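Local atomic coordinates of UDP-glucose:anthocyanidin 3-O-glucosyltransferase (Clitoria ternatea, PDB entry 4REL), a protein that is a plant glycosyltransferase of the GT-B fold, built from two Rossmann-like domains that face each other across a cleft. Residues G335-F340 against N355-I360; C110-A115 against P130-W135; T342-N347 against M359-F364. All coordinates share one frame; numbering follows the deposited sequence.

Interaction 1 of 3, residues G335-F340 against N355-I360; sequences GSVGVF and NGVPMI
V357 turns its CG1 anti to the backbone N (chi1 178°), which lays this methyl 3.8 Å from CB of F340. F340 also has its CG trans to the backbone N (chi1 178°), and its ring leads off on the face of the sheet that M359 shares. F340 and M359 form a parallel bridge between strands 337-342 and 359-361, the two strands of a beta-alpha-beta unit in the C-terminal Rossmann-like domain. As usual in parallel pairing, F340 reaches to both neighbours of its partner: its N donates to P358 O at 3.0 Å, and its O accepts from I360 N at 2.9 Å. P358 has no N-H to give, yet it suits the start of the pairing, because its carbonyl supplies the first bond. The proline ring sits against the G338 carbonyl, with CG 3.2 Å from G338 O.

Branched residues fill the flanks. V337 and V357 meet methyl to methyl, CG1 to CG1 at 4.0 Å, on the N-terminal side of the bridge, while V339 CG2 rests 3.8 Å from I360 CG1. V339 and I360, beta-branched residues that suit the extended backbone, pack with P358 against helix 392-403. On the other side of the sheet the F340 ring lies almost parallel to that of Y268. Just upstream, G356 has the positive phi of a Schellman motif where helix 346-354 ends, and the chain can then turn back into the sheet. M359 runs beside F340 with its flexible thioether chain bent. Its CG lies 3.9 Å from F340 CB, and SD approaches the ring obliquely in a Met-aromatic contact, 5.4 Å from the centroid.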
# COMPACT_ATOMS: atom_id res chain seq x y z
N GLY A 335 13.62 13.09 -12.73
CA GLY A 335 13.74 14.46 -12.26
C GLY A 335 12.75 15.41 -12.90
O GLY A 335 12.48 16.48 -12.35
N SER A 336 12.21 15.04 -14.05
CA SER A 336 11.25 15.89 -14.76
C SER A 336 9.87 15.93 -14.10
O SER A 336 9.09 16.85 -14.34
CB SER A 336 11.10 15.46 -16.22
OG SER A 336 12.27 15.78 -16.96
N VAL A 337 9.57 14.94 -13.27
CA VAL A 337 8.25 14.87 -12.62
C VAL A 337 8.19 15.82 -11.43
O VAL A 337 9.00 15.70 -10.51
CB VAL A 337 7.91 13.42 -12.19
CG1 VAL A 337 6.57 13.37 -11.43
CG2 VAL A 337 7.88 12.50 -13.40
N GLY A 338 7.24 16.74 -11.46
CA GLY A 338 7.15 17.78 -10.45
C GLY A 338 6.00 17.59 -9.48
O GLY A 338 5.99 18.19 -8.41
N VAL A 339 5.03 16.77 -9.85
CA VAL A 339 3.92 16.48 -8.95
C VAL A 339 3.31 15.13 -9.31
O VAL A 339 3.29 14.76 -10.48
CB VAL A 339 2.86 17.62 -8.96
CG1 VAL A 339 2.10 17.66 -10.29
CG2 VAL A 339 1.89 17.48 -7.80
N PHE A 340 2.83 14.41 -8.29
CA PHE A 340 2.19 13.12 -8.45
C PHE A 340 0.74 13.30 -7.99
O PHE A 340 0.48 13.65 -6.84
CB PHE A 340 2.90 12.10 -7.56
CG PHE A 340 2.31 10.71 -7.59
CD1 PHE A 340 1.63 10.23 -8.71
CD2 PHE A 340 2.45 9.88 -6.49
CE1 PHE A 340 1.11 8.94 -8.72
CE2 PHE A 340 1.92 8.59 -6.50
CZ PHE A 340 1.25 8.12 -7.62
N ASN A 355 11.18 9.49 -3.53
CA ASN A 355 11.76 10.18 -4.68
C ASN A 355 11.65 11.71 -4.64
O ASN A 355 12.05 12.39 -5.58
CB ASN A 355 11.15 9.65 -5.98
CG ASN A 355 11.68 8.29 -6.35
OD1 ASN A 355 12.86 8.14 -6.67
ND2 ASN A 355 10.81 7.28 -6.30
N GLY A 356 11.12 12.24 -3.54
CA GLY A 356 10.98 13.68 -3.38
C GLY A 356 9.92 14.32 -4.27
O GLY A 356 10.01 15.50 -4.62
N VAL A 357 8.89 13.56 -4.63
CA VAL A 357 7.85 14.12 -5.48
C VAL A 357 6.64 14.51 -4.64
O VAL A 357 6.05 13.66 -3.96
CB VAL A 357 7.42 13.14 -6.58
CG1 VAL A 357 6.28 13.75 -7.41
CG2 VAL A 357 8.60 12.81 -7.46
N PRO A 358 6.27 15.80 -4.66
CA PRO A 358 5.12 16.27 -3.88
C PRO A 358 3.82 15.78 -4.50
O PRO A 358 3.81 15.40 -5.68
CB PRO A 358 5.24 17.80 -3.98
CG PRO A 358 5.97 18.03 -5.26
CD PRO A 358 6.95 16.90 -5.38
N MET A 359 2.73 15.75 -3.73
CA MET A 359 1.51 15.10 -4.20
C MET A 359 0.27 15.98 -4.18
O MET A 359 0.16 16.89 -3.37
CB MET A 359 1.25 13.84 -3.38
CG MET A 359 2.17 12.68 -3.75
SD MET A 359 2.18 11.36 -2.54
CE MET A 359 3.25 12.06 -1.28
N ILE A 360 -0.65 15.71 -5.10
CA ILE A 360 -2.01 16.22 -5.04
C ILE A 360 -2.88 15.00 -4.85
O ILE A 360 -2.80 14.05 -5.64
CB ILE A 360 -2.43 16.92 -6.35
CG1 ILE A 360 -1.60 18.18 -6.56
CG2 ILE A 360 -3.93 17.26 -6.34
CD1 ILE A 360 -1.69 18.75 -7.98

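Interaction 2 of 3, residues C110-A115 against P130-W135; sequences CIIADA and PWIAFW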
# COMPACT_ATOMS: atom_id res chain seq x y z
N CYS A 110 7.19 -21.13 12.06
CA CYS A 110 6.88 -19.71 12.17
C CYS A 110 5.93 -19.34 11.04
O CYS A 110 6.04 -19.88 9.94
CB CYS A 110 8.18 -18.90 12.07
SG CYS A 110 7.97 -17.12 12.27
N ILE A 111 4.98 -18.45 11.30
CA ILE A 111 4.10 -17.96 10.26
C ILE A 111 4.26 -16.46 10.11
O ILE A 111 4.30 -15.74 11.11
CB ILE A 111 2.61 -18.30 10.54
CG1 ILE A 111 2.41 -19.83 10.39
CG2 ILE A 111 1.68 -17.56 9.57
CD1 ILE A 111 1.01 -20.31 10.73
N ILE A 112 4.40 -16.00 8.87
CA ILE A 112 4.29 -14.58 8.55
C ILE A 112 3.04 -14.43 7.72
O ILE A 112 2.84 -15.15 6.75
CB ILE A 112 5.48 -14.06 7.72
CG1 ILE A 112 6.79 -14.24 8.47
CG2 ILE A 112 5.30 -12.58 7.37
CD1 ILE A 112 7.99 -13.87 7.65
N ALA A 113 2.18 -13.50 8.11
CA ALA A 113 0.95 -13.31 7.37
C ALA A 113 0.60 -11.85 7.25
O ALA A 113 0.86 -11.05 8.16
CB ALA A 113 -0.19 -14.07 8.03
N ASP A 114 0.00 -11.49 6.12
CA ASP A 114 -0.60 -10.17 5.99
C ASP A 114 -1.60 -10.06 7.14
O ASP A 114 -2.33 -11.00 7.41
CB ASP A 114 -1.32 -10.08 4.64
CG ASP A 114 -1.85 -8.68 4.36
OD1 ASP A 114 -1.33 -8.01 3.44
OD2 ASP A 114 -2.79 -8.25 5.06
N ALA A 115 -1.61 -8.92 7.84
CA ALA A 115 -2.47 -8.74 9.01
C ALA A 115 -3.95 -9.00 8.74
O ALA A 115 -4.69 -9.36 9.65
CB ALA A 115 -2.28 -7.33 9.60
N PRO A 130 5.14 -18.98 16.48
CA PRO A 130 4.93 -17.53 16.46
C PRO A 130 4.18 -17.05 15.22
O PRO A 130 4.35 -17.59 14.12
CB PRO A 130 6.35 -16.96 16.49
CG PRO A 130 7.26 -18.10 16.14
CD PRO A 130 6.57 -19.34 16.60
N TRP A 131 3.37 -16.01 15.41
CA TRP A 131 2.64 -15.39 14.32
C TRP A 131 3.16 -13.97 14.13
O TRP A 131 3.11 -13.14 15.04
CB TRP A 131 1.15 -15.34 14.64
CG TRP A 131 0.28 -14.90 13.48
CD1 TRP A 131 0.08 -15.56 12.31
CD2 TRP A 131 -0.51 -13.70 13.41
NE1 TRP A 131 -0.79 -14.85 11.50
CE2 TRP A 131 -1.16 -13.70 12.16
CE3 TRP A 131 -0.73 -12.63 14.29
CZ2 TRP A 131 -2.02 -12.68 11.76
CZ3 TRP A 131 -1.59 -11.61 13.89
CH2 TRP A 131 -2.22 -11.64 12.64
N ILE A 132 3.68 -13.70 12.94
CA ILE A 132 4.26 -12.40 12.63
C ILE A 132 3.33 -11.73 11.63
O ILE A 132 3.10 -12.25 10.54
CB ILE A 132 5.66 -12.55 12.03
CG1 ILE A 132 6.60 -13.20 13.05
CG2 ILE A 132 6.19 -11.20 11.57
CD1 ILE A 132 7.99 -13.52 12.52
N ALA A 133 2.78 -10.58 12.01
CA ALA A 133 1.83 -9.88 11.15
C ALA A 133 2.54 -8.83 10.30
O ALA A 133 3.38 -8.08 10.80
CB ALA A 133 0.71 -9.25 11.98
N PHE A 134 2.19 -8.79 9.01
CA PHE A 134 2.82 -7.87 8.07
C PHE A 134 1.79 -6.78 7.72
O PHE A 134 0.62 -7.09 7.46
CB PHE A 134 3.25 -8.64 6.81
CG PHE A 134 3.88 -7.78 5.73
CD1 PHE A 134 5.12 -7.18 5.93
CD2 PHE A 134 3.25 -7.62 4.49
CE1 PHE A 134 5.71 -6.42 4.93
CE2 PHE A 134 3.84 -6.86 3.48
CZ PHE A 134 5.08 -6.25 3.70
N TRP A 135 2.24 -5.53 7.71
CA TRP A 135 1.35 -4.38 7.49
C TRP A 135 1.81 -3.54 6.30
O TRP A 135 2.68 -2.68 6.44
CB TRP A 135 1.35 -3.50 8.74
CG TRP A 135 0.31 -2.42 8.72
CD1 TRP A 135 0.50 -1.11 8.41
CD2 TRP A 135 -1.08 -2.57 9.01
NE1 TRP A 135 -0.70 -0.43 8.49
CE2 TRP A 135 -1.68 -1.31 8.87
CE3 TRP A 135 -1.87 -3.66 9.39
CZ2 TRP A 135 -3.04 -1.10 9.08
CZ3 TRP A 135 -3.23 -3.46 9.60
CH2 TRP A 135 -3.80 -2.18 9.44
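The indole of W131 is turned so that its pyrrole edge runs past two residues of strand 110-114. CD1 lies 3.8 Å from CG2 of I111, which meets the ring near its plane, and NE1 lies 3.6 Å from CB of A113, a small residue that comes in obliquely. NE1 itself bonds S120 OG on helix 119-127. With CG anti to the backbone N (chi1 -171°), W131 extends its indole forward along strand 110-114, from I111 past A113 toward A115. On the face of I112, D114, I132 and F134, the isoleucines I112 and I132 lie side by side and point the same way, with CG1 of I112 4.1 Å from CB of I132. The far end of I132 goes elsewhere: CD1 touches C110 SG at 3.6 Å. F134 continues this apolar row toward helix 18-31. At the C-terminal ends A115 offers its CB to the edge of W135, in the plane of the indole and 3.7 Å from CE3.

Strands 110-114 and 131-135 are parallel neighbours, joined through helix 119-127 as a beta-alpha-beta unit of the N-terminal Rossmann-like domain, and their axes diverge by 27°. Five backbone bonds zigzag between them, from I111 N to P130 O at 3.0 Å through to A115 N to F134 O at 2.9 Å.

At the strand end D114 OD2 takes the N-H of F116, and OD1 binds ND1 of H17, which lines the pocket of the bound 3,5,7-trihydroxy-2-(4-hydroxyphenyl)-4H-chromen-4-one. The side chain of W135, fixed through NE1 to V138 O, is about 5 Å from that ligand. The chemistry implies an apolar, well hydrogen-bonded strand pair whose one carboxylate, on D114, probably acts as a second shell and helps to hold H17 at the pocket.

Interaction 3 of 3, residues T342-N347 against M359-F364; sequences THCGAN and MICRPF
Backbone bonds come first: T342 donates its N-H to I360 O at 2.9 Å, and its O accepts from R362 N at 3.0 Å, so T342 bridges to C361 in parallel register. Beyond this bridge the pairing fades into CA-H...O contacts, such as H343 CA to R362 O at 3.4 Å. Residues 342-347 include the His-Cys-Gly of the PSPG box, the signature motif of plant family 1 glycosyltransferases.

Among side-chain bonds, the T342 hydroxyl folds back: with OG1 trans to the backbone N (chi1 177°), it accepts from C344 N at 2.9 Å and makes an ST turn. R362 NH1 reaches P363 O at 2.7 Å, with the acceptor in the guanidinium plane, and NH2 forms a salt bridge to E281.

Among apolar and aromatic contacts, T342 CG2 meets M359 CG at 4.0 Å, the two side chains crossing at a slant. C344 SG sits 3.4 Å from both CB and SG of C361, so the two cysteines touch without a disulfide. F364 meets H343 CB with its edge, CD2 at 3.9 Å, while its CE1 stands over the centre of the guanidinium face of R362.

G345 occupies the N-cap position of helix 346-354, where the H343 ring leaves no room for a side chain. Helix 368-378 packs on H343 and P363, helix 392-403 lies against I360, and strand 382-384 pairs with C361 on the other side of strand 359-361.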
# COMPACT_ATOMS: atom_id res chain seq x y z
N THR A 342 -2.56 11.55 -7.17
CA THR A 342 -2.66 10.17 -6.71
C THR A 342 -3.88 9.92 -5.83
O THR A 342 -4.39 10.83 -5.17
CB THR A 342 -1.39 9.79 -5.92
OG1 THR A 342 -1.52 8.45 -5.41
CG2 THR A 342 -1.17 10.74 -4.75
N HIS A 343 -4.33 8.67 -5.82
CA HIS A 343 -5.39 8.23 -4.92
C HIS A 343 -4.84 7.92 -3.52
O HIS A 343 -5.61 7.63 -2.60
CB HIS A 343 -6.04 6.97 -5.49
CG HIS A 343 -5.11 5.80 -5.56
ND1 HIS A 343 -3.94 5.82 -6.29
CD2 HIS A 343 -5.16 4.58 -4.97
CE1 HIS A 343 -3.32 4.66 -6.16
NE2 HIS A 343 -4.04 3.90 -5.36
N CYS A 344 -3.52 7.97 -3.37
CA CYS A 344 -2.83 7.72 -2.10
C CYS A 344 -2.82 6.26 -1.64
O CYS A 344 -2.90 5.99 -0.44
CB CYS A 344 -3.36 8.59 -0.96
SG CYS A 344 -3.35 10.35 -1.34
N GLY A 345 -2.72 5.34 -2.59
CA GLY A 345 -2.43 3.95 -2.25
C GLY A 345 -1.07 3.89 -1.57
O GLY A 345 -0.19 4.69 -1.87
N ALA A 346 -0.90 2.94 -0.65
CA ALA A 346 0.32 2.90 0.16
C ALA A 346 1.63 2.79 -0.64
O ALA A 346 2.59 3.51 -0.34
CB ALA A 346 0.24 1.78 1.21
N ASN A 347 1.70 1.90 -1.63
CA ASN A 347 2.94 1.77 -2.39
C ASN A 347 3.25 3.00 -3.25
O ASN A 347 4.41 3.40 -3.36
CB ASN A 347 2.97 0.51 -3.26
CG ASN A 347 4.25 0.40 -4.09
OD1 ASN A 347 5.30 -0.01 -3.58
ND2 ASN A 347 4.17 0.77 -5.37
N MET A 359 2.73 15.75 -3.73
CA MET A 359 1.51 15.10 -4.20
C MET A 359 0.27 15.98 -4.18
O MET A 359 0.16 16.89 -3.37
CB MET A 359 1.25 13.84 -3.38
CG MET A 359 2.17 12.68 -3.75
SD MET A 359 2.18 11.36 -2.54
CE MET A 359 3.25 12.06 -1.28
N ILE A 360 -0.65 15.71 -5.10
CA ILE A 360 -2.01 16.22 -5.04
C ILE A 360 -2.88 15.00 -4.85
O ILE A 360 -2.80 14.05 -5.64
CB ILE A 360 -2.43 16.92 -6.35
CG1 ILE A 360 -1.60 18.18 -6.56
CG2 ILE A 360 -3.93 17.26 -6.34
CD1 ILE A 360 -1.69 18.75 -7.98
N CYS A 361 -3.70 15.01 -3.80
CA CYS A 361 -4.33 13.79 -3.30
C CYS A 361 -5.84 13.82 -3.48
O CYS A 361 -6.49 14.80 -3.15
CB CYS A 361 -4.05 13.64 -1.81
SG CYS A 361 -2.29 13.59 -1.37
N ARG A 362 -6.38 12.73 -4.00
CA ARG A 362 -7.82 12.52 -4.00
C ARG A 362 -8.07 11.10 -3.50
O ARG A 362 -8.16 10.17 -4.29
CB ARG A 362 -8.39 12.71 -5.41
CG ARG A 362 -9.89 13.05 -5.48
CD ARG A 362 -10.75 11.96 -4.85
NE ARG A 362 -12.13 11.91 -5.31
CZ ARG A 362 -13.10 11.26 -4.68
NH1 ARG A 362 -12.83 10.61 -3.55
NH2 ARG A 362 -14.33 11.26 -5.17
N PRO A 363 -8.20 10.94 -2.18
CA PRO A 363 -8.40 9.59 -1.63
C PRO A 363 -9.80 9.07 -1.97
O PRO A 363 -10.77 9.83 -1.91
CB PRO A 363 -8.23 9.80 -0.11
CG PRO A 363 -8.51 11.26 0.13
CD PRO A 363 -8.16 11.99 -1.14
N PHE A 364 -9.90 7.79 -2.31
CA PHE A 364 -11.16 7.22 -2.76
C PHE A 364 -11.71 6.16 -1.81
O PHE A 364 -12.92 6.03 -1.65
CB PHE A 364 -11.00 6.57 -4.15
CG PHE A 364 -10.97 7.56 -5.29
CD1 PHE A 364 -12.14 8.11 -5.79
CD2 PHE A 364 -9.77 7.93 -5.89
CE1 PHE A 364 -12.12 9.02 -6.84
CE2 PHE A 364 -9.74 8.84 -6.94
CZ PHE A 364 -10.92 9.38 -7.42

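Overall arrangement
From the N terminus, interaction 2 comes first: strand 110-114, helix 119-127 and strand 131-135 close a right-handed crossover loop in the N-terminal domain. Much later, strand 337-342 opens a second beta-alpha-beta unit, in the C-terminal domain, and both remaining contacts belong to it. Interaction 1 pairs the beginnings of its two strands and interaction 3 their ends, so the 342-347 to 359-364 loop starts inside that of interaction 1 and ends beyond it, the two sharing M359 and I360. Their centres lie about 13 Å apart along the same sheet. Interaction 2 does not touch either; its nearest atoms come within about 7 Å of interaction 3, where the two domains face each other.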